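Local coordinates for CENP-V/GFA domain-containing protein (Rhodobacter sphaeroides 2.4.1, PDB 3FAC), which is of uncharacterised function but belongs to the zinc-binding Gfa family and may act as a carbon-sulfur lyase, at residues T56-G61 against A65-C70; Y76-R81 against E86-N91. All blocks are in the same frame, centred on the assembly; numbering follows the deposited sequence.

Contact 1. Residues T56-G61 against A65-C70; sequences TLYQFG and AKHWFC
L57 and W68 form a non-hydrogen-bonded antiparallel pair whose side chains meet through a CH-pi contact. L57 CD1 stands 3.8 Å from the centroid of the W68 six-membered ring, only 8° off its normal, while L57 CB lies 3.5 Å from W68 CZ3. On the other side of the sheet, T56 presents its CB to a face of the F69 ring, 3.6 Å from the centroid. Here the phenylalanine torsion matters: chi1 of 73° tucks CG between backbone N and carbonyl carbon and folds the ring back over the threonine. Farther along that face, F60 CE2 approaches H67 NE2 at 3.4 Å, the two rings meeting rim to rim. Beneath the side chains, T56 with F69 and Y58 with H67 each exchange two backbone bonds, T56 N to F69 O being 2.7 Å. In the second shell, F30 meets the rings of Y58, F60 and H67, the W68 ring stacks on H78, and Q59 NE2 hydrogen-bonds R63 O in the turn that joins the segments. Between the two segments the hydrogen bonds all run backbone to backbone, and the side chains add mainly aromatic and CH-pi contacts.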
loop_
_atom_site.group_PDB
_atom_site.type_symbol
_atom_site.label_atom_id
_atom_site.label_comp_id
_atom_site.label_asym_id
_atom_site.label_seq_id
_atom_site.Cartn_x
_atom_site.Cartn_y
_atom_site.Cartn_z
ATOM N N THR A 56 -5.690 -6.869 8.520
ATOM C CA THR A 56 -6.480 -7.932 7.918
ATOM C C THR A 56 -5.912 -8.315 6.561
ATOM O O THR A 56 -5.510 -7.459 5.769
ATOM C CB THR A 56 -7.946 -7.519 7.742
ATOM O OG1 THR A 56 -8.527 -7.269 9.029
ATOM C CG2 THR A 56 -8.726 -8.633 7.046
ATOM N N LEU A 57 -5.876 -9.614 6.301
ATOM C CA LEU A 57 -5.354 -10.134 5.050
ATOM C C LEU A 57 -6.490 -10.499 4.111
ATOM O O LEU A 57 -7.453 -11.158 4.507
ATOM C CB LEU A 57 -4.496 -11.370 5.322
ATOM C CG LEU A 57 -4.084 -12.214 4.119
ATOM C CD1 LEU A 57 -3.199 -11.395 3.178
ATOM C CD2 LEU A 57 -3.354 -13.444 4.611
ATOM N N TYR A 58 -6.377 -10.063 2.866
ATOM C CA TYR A 58 -7.391 -10.366 1.873
ATOM C C TYR A 58 -6.758 -10.932 0.614
ATOM O O TYR A 58 -5.840 -10.339 0.047
ATOM C CB TYR A 58 -8.186 -9.117 1.513
ATOM C CG TYR A 58 -9.256 -9.388 0.483
ATOM C CD1 TYR A 58 -10.284 -10.297 0.740
ATOM C CD2 TYR A 58 -9.250 -8.732 -0.746
ATOM C CE1 TYR A 58 -11.281 -10.542 -0.202
ATOM C CE2 TYR A 58 -10.243 -8.970 -1.694
ATOM C CZ TYR A 58 -11.254 -9.876 -1.414
ATOM O OH TYR A 58 -12.240 -10.109 -2.344
ATOM N N GLN A 59 -7.260 -12.087 0.189
ATOM C CA GLN A 59 -6.776 -12.763 -1.009
ATOM C C GLN A 59 -7.960 -13.131 -1.893
ATOM O O GLN A 59 -9.066 -13.344 -1.397
ATOM C CB GLN A 59 -6.026 -14.039 -0.630
ATOM C CG GLN A 59 -4.631 -13.829 -0.077
ATOM C CD GLN A 59 -4.020 -15.127 0.420
ATOM O OE1 GLN A 59 -4.301 -15.572 1.533
ATOM N NE2 GLN A 59 -3.199 -15.752 -0.415
ATOM N N PHE A 60 -7.727 -13.212 -3.198
ATOM C CA PHE A 60 -8.786 -13.576 -4.130
ATOM C C PHE A 60 -8.225 -14.005 -5.484
ATOM O O PHE A 60 -7.028 -13.874 -5.738
ATOM C CB PHE A 60 -9.764 -12.406 -4.297
ATOM C CG PHE A 60 -9.202 -11.234 -5.058
ATOM C CD1 PHE A 60 -9.268 -11.192 -6.447
ATOM C CD2 PHE A 60 -8.623 -10.168 -4.386
ATOM C CE1 PHE A 60 -8.768 -10.102 -7.152
ATOM C CE2 PHE A 60 -8.121 -9.073 -5.082
ATOM C CZ PHE A 60 -8.193 -9.040 -6.467
ATOM N N GLY A 61 -9.098 -14.524 -6.343
ATOM C CA GLY A 61 -8.675 -14.965 -7.661
ATOM C C GLY A 61 -7.576 -16.005 -7.579
ATOM O O GLY A 61 -7.811 -17.138 -7.152
ATOM N N ALA A 65 -1.671 -12.322 -4.975
ATOM C CA ALA A 65 -1.502 -11.022 -4.350
ATOM C C ALA A 65 -2.006 -11.052 -2.913
ATOM O O ALA A 65 -3.014 -11.694 -2.606
ATOM C CB ALA A 65 -2.252 -9.961 -5.149
ATOM N N LYS A 66 -1.293 -10.362 -2.033
ATOM C CA LYS A 66 -1.672 -10.296 -0.629
ATOM C C LYS A 66 -2.010 -8.847 -0.303
ATOM O O LYS A 66 -1.166 -7.962 -0.431
ATOM C CB LYS A 66 -0.525 -10.774 0.263
ATOM C CG LYS A 66 0.281 -11.920 -0.323
ATOM C CD LYS A 66 0.688 -12.918 0.745
ATOM C CE LYS A 66 -0.461 -13.857 1.069
ATOM N NZ LYS A 66 -0.828 -14.667 -0.126
ATOM N N HIS A 67 -3.247 -8.611 0.117
ATOM C CA HIS A 67 -3.696 -7.267 0.441
ATOM C C HIS A 67 -3.945 -7.133 1.941
ATOM O O HIS A 67 -4.633 -7.959 2.531
ATOM C CB HIS A 67 -4.982 -6.967 -0.333
ATOM C CG HIS A 67 -4.910 -7.328 -1.785
ATOM N ND1 HIS A 67 -4.006 -6.754 -2.651
ATOM C CD2 HIS A 67 -5.633 -8.203 -2.524
ATOM C CE1 HIS A 67 -4.175 -7.259 -3.862
ATOM N NE2 HIS A 67 -5.157 -8.141 -3.811
ATOM N N TRP A 68 -3.383 -6.100 2.561
ATOM C CA TRP A 68 -3.585 -5.892 3.992
ATOM C C TRP A 68 -4.276 -4.562 4.247
ATOM O O TRP A 68 -4.077 -3.598 3.508
ATOM C CB TRP A 68 -2.256 -5.894 4.747
ATOM C CG TRP A 68 -1.330 -6.992 4.362
ATOM C CD1 TRP A 68 -0.466 -7.001 3.306
ATOM C CD2 TRP A 68 -1.182 -8.257 5.012
ATOM N NE1 TRP A 68 0.212 -8.192 3.258
ATOM C CE2 TRP A 68 -0.211 -8.984 4.294
ATOM C CE3 TRP A 68 -1.780 -8.848 6.133
ATOM C CZ2 TRP A 68 0.181 -10.280 4.659
ATOM C CZ3 TRP A 68 -1.389 -10.141 6.499
ATOM C CH2 TRP A 68 -0.419 -10.840 5.762
ATOM N N PHE A 69 -5.096 -4.520 5.292
ATOM C CA PHE A 69 -5.795 -3.297 5.665
ATOM C C PHE A 69 -6.090 -3.323 7.159
ATOM O O PHE A 69 -6.329 -4.383 7.737
ATOM C CB PHE A 69 -7.085 -3.136 4.846
ATOM C CG PHE A 69 -8.189 -4.082 5.230
ATOM C CD1 PHE A 69 -8.985 -3.834 6.347
ATOM C CD2 PHE A 69 -8.454 -5.210 4.460
ATOM C CE1 PHE A 69 -10.027 -4.689 6.689
ATOM C CE2 PHE A 69 -9.496 -6.074 4.795
ATOM C CZ PHE A 69 -10.284 -5.811 5.912
ATOM N N CYS A 70 -6.040 -2.152 7.781
ATOM C CA CYS A 70 -6.292 -2.017 9.210
ATOM C C CYS A 70 -7.737 -2.385 9.557
ATOM O O CYS A 70 -8.671 -1.827 8.996
ATOM C CB CYS A 70 -5.997 -0.580 9.637
ATOM S SG CYS A 70 -6.268 -0.260 11.384
#

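Contact 2. Residues Y76-R81 against E86-N91; sequences YTHHQR and EEYGVN
Y76 meets N91 first through its carbonyl: N91 ND2 donates to Y76 O at 2.7 Å, in the carbonyl plane, and the amide comes in obliquely beside the tyrosine ring. N91 OD1 is engaged in turn by A93 N, which fixes the amide's rotation. Y76 OH runs back along its own strand and shares a hydrogen bond with H79 ND1 at 2.7 Å, and R34 makes a cation-pi contact with the ring. A leucine in place of Y76 would probably leave H79 ND1 without this partner, the imidazole freer to turn, and R34 without its aromatic face. T77 O then accepts from N91 N, and T77 OG1 shares a hydrogen bond with H78 ND1 at 2.9 Å. This is a beta hairpin within the five-strand antiparallel sheet of a Gfa-family protein, and side chains alternate between its faces: H78 and V90 on one, H79 on the other. The H78 ring turns its edge toward the face of Y88, in an offset edge-to-face pair with planes at 72° and H78 CD2 3.8 Å from Y88 CD1. H79 and G89 exchange two backbone bonds, G89 N to H79 O being 2.6 Å. With chi1 at 70°, the imidazole folds over the glycine and sets H79 CE1 3.2 Å from G89 CA, a place where any CB would clash with the ring. Q80 CA makes a CA-H...O contact with E87 O. Last, one face of the R81 guanidinium lies loosely over G89 CA, toward its rim, while R81 NE reaches E87 OE1 in a long salt bridge of 3.9 Å.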
loop_
_atom_site.group_PDB
_atom_site.type_symbol
_atom_site.label_atom_id
_atom_site.label_comp_id
_atom_site.label_asym_id
_atom_site.label_seq_id
_atom_site.Cartn_x
_atom_site.Cartn_y
_atom_site.Cartn_z
ATOM N N TYR A 76 -6.219 0.885 3.796
ATOM C CA TYR A 76 -5.304 0.003 3.078
ATOM C C TYR A 76 -3.862 0.494 3.245
ATOM O O TYR A 76 -3.524 1.598 2.819
ATOM C CB TYR A 76 -5.698 -0.016 1.595
ATOM C CG TYR A 76 -4.556 -0.170 0.615
ATOM C CD1 TYR A 76 -3.796 -1.343 0.567
ATOM C CD2 TYR A 76 -4.271 0.840 -0.305
ATOM C CE1 TYR A 76 -2.783 -1.505 -0.380
ATOM C CE2 TYR A 76 -3.263 0.690 -1.256
ATOM C CZ TYR A 76 -2.525 -0.485 -1.291
ATOM O OH TYR A 76 -1.548 -0.645 -2.252
ATOM N N THR A 77 -3.020 -0.328 3.861
ATOM C CA THR A 77 -1.621 0.032 4.081
ATOM C C THR A 77 -0.721 -0.367 2.913
ATOM O O THR A 77 -0.140 0.489 2.240
ATOM C CB THR A 77 -1.056 -0.632 5.366
ATOM O OG1 THR A 77 -1.271 -2.048 5.306
ATOM C CG2 THR A 77 -1.733 -0.077 6.610
ATOM N N HIS A 78 -0.605 -1.670 2.680
ATOM C CA HIS A 78 0.244 -2.191 1.613
ATOM C C HIS A 78 -0.242 -3.559 1.145
ATOM O O HIS A 78 -1.145 -4.144 1.741
ATOM C CB HIS A 78 1.681 -2.327 2.117
ATOM C CG HIS A 78 1.839 -3.344 3.206
ATOM N ND1 HIS A 78 1.238 -3.214 4.439
ATOM C CD2 HIS A 78 2.502 -4.524 3.234
ATOM C CE1 HIS A 78 1.524 -4.269 5.181
ATOM N NE2 HIS A 78 2.290 -5.080 4.473
ATOM N N HIS A 79 0.374 -4.067 0.081
ATOM C CA HIS A 79 0.023 -5.376 -0.457
ATOM C C HIS A 79 1.175 -5.972 -1.253
ATOM O O HIS A 79 2.035 -5.251 -1.754
ATOM C CB HIS A 79 -1.207 -5.283 -1.364
ATOM C CG HIS A 79 -0.952 -4.573 -2.657
ATOM N ND1 HIS A 79 -0.861 -3.202 -2.749
ATOM C CD2 HIS A 79 -0.764 -5.049 -3.912
ATOM C CE1 HIS A 79 -0.631 -2.862 -4.005
ATOM N NE2 HIS A 79 -0.567 -3.964 -4.730
ATOM N N GLN A 80 1.186 -7.294 -1.363
ATOM C CA GLN A 80 2.223 -7.983 -2.115
ATOM C C GLN A 80 1.704 -8.224 -3.525
ATOM O O GLN A 80 0.928 -9.151 -3.758
ATOM C CB GLN A 80 2.571 -9.317 -1.450
ATOM C CG GLN A 80 3.647 -10.106 -2.179
ATOM C CD GLN A 80 3.959 -11.428 -1.503
ATOM O OE1 GLN A 80 4.392 -11.462 -0.349
ATOM N NE2 GLN A 80 3.738 -12.527 -2.220
ATOM N N ARG A 81 2.133 -7.375 -4.456
ATOM C CA ARG A 81 1.726 -7.464 -5.852
ATOM C C ARG A 81 1.597 -8.898 -6.354
ATOM O O ARG A 81 2.267 -9.813 -5.863
ATOM C CB ARG A 81 2.720 -6.720 -6.744
ATOM C CG ARG A 81 2.779 -5.224 -6.516
ATOM C CD ARG A 81 3.647 -4.553 -7.573
ATOM N NE ARG A 81 3.693 -3.103 -7.412
ATOM C CZ ARG A 81 2.628 -2.306 -7.468
ATOM N NH1 ARG A 81 1.420 -2.815 -7.681
ATOM N NH2 ARG A 81 2.774 -0.995 -7.315
ATOM N N GLU A 86 8.065 -10.207 -5.278
ATOM C CA GLU A 86 9.199 -9.610 -4.580
ATOM C C GLU A 86 8.982 -8.117 -4.368
ATOM O O GLU A 86 9.910 -7.388 -4.021
ATOM C CB GLU A 86 10.490 -9.829 -5.373
ATOM C CG GLU A 86 10.996 -11.259 -5.367
ATOM C CD GLU A 86 11.376 -11.733 -3.978
ATOM O OE1 GLU A 86 12.208 -11.067 -3.323
ATOM O OE2 GLU A 86 10.845 -12.777 -3.541
ATOM N N GLU A 87 7.754 -7.663 -4.586
ATOM C CA GLU A 87 7.432 -6.254 -4.410
ATOM C C GLU A 87 6.212 -6.052 -3.524
ATOM O O GLU A 87 5.437 -6.974 -3.274
ATOM C CB GLU A 87 7.156 -5.578 -5.759
ATOM C CG GLU A 87 8.323 -5.535 -6.719
ATOM C CD GLU A 87 8.013 -4.714 -7.956
ATOM O OE1 GLU A 87 6.928 -4.906 -8.543
ATOM O OE2 GLU A 87 8.856 -3.878 -8.345
ATOM N N TYR A 88 6.056 -4.819 -3.064
ATOM C CA TYR A 88 4.937 -4.432 -2.229
ATOM C C TYR A 88 4.327 -3.197 -2.870
ATOM O O TYR A 88 5.029 -2.411 -3.501
ATOM C CB TYR A 88 5.404 -4.057 -0.821
ATOM C CG TYR A 88 5.635 -5.199 0.141
ATOM C CD1 TYR A 88 4.604 -6.069 0.490
ATOM C CD2 TYR A 88 6.869 -5.361 0.764
ATOM C CE1 TYR A 88 4.797 -7.070 1.447
ATOM C CE2 TYR A 88 7.073 -6.354 1.719
ATOM C CZ TYR A 88 6.035 -7.202 2.058
ATOM O OH TYR A 88 6.237 -8.167 3.018
ATOM N N GLY A 89 3.021 -3.039 -2.716
ATOM C CA GLY A 89 2.346 -1.871 -3.240
ATOM C C GLY A 89 1.957 -1.105 -1.995
ATOM O O GLY A 89 1.216 -1.625 -1.163
ATOM N N VAL A 90 2.460 0.115 -1.847
ATOM C CA VAL A 90 2.163 0.910 -0.661
ATOM C C VAL A 90 1.219 2.075 -0.922
ATOM O O VAL A 90 1.286 2.726 -1.965
ATOM C CB VAL A 90 3.459 1.475 -0.034
ATOM C CG1 VAL A 90 3.134 2.248 1.240
ATOM C CG2 VAL A 90 4.420 0.351 0.270
ATOM N N ASN A 91 0.341 2.329 0.043
ATOM C CA ASN A 91 -0.614 3.426 -0.037
ATOM C C ASN A 91 0.169 4.725 0.229
ATOM O O ASN A 91 0.562 4.995 1.368
ATOM C CB ASN A 91 -1.691 3.240 1.035
ATOM C CG ASN A 91 -2.899 4.137 0.826
ATOM O OD1 ASN A 91 -2.778 5.281 0.396
ATOM N ND2 ASN A 91 -4.076 3.618 1.153
#

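In the fold
Contact 1 closes along the chain before contact 2 opens, so the two are successive antiparallel hairpins, their centres about 10 Å apart, in one five-strand sheet. The order across that sheet is 38-42, 87-91, 76-80, 66-70 and 55-58, which makes strands 66-70 and 76-80 the seam between them. Across it K66 O and Q80 N, and W68 N and H78 O, are probably hydrogen-bonded, and H67 packs on H79. Contact 1 includes the outermost strand 55-58 and lies near the surface; contact 2 is buried, its centre about 4 Å from the centre of the chain. The four strands from 55-58 to 87-91 thus follow one another as a meander, while the earlier strand 38-42 pairs on the far side of 87-91.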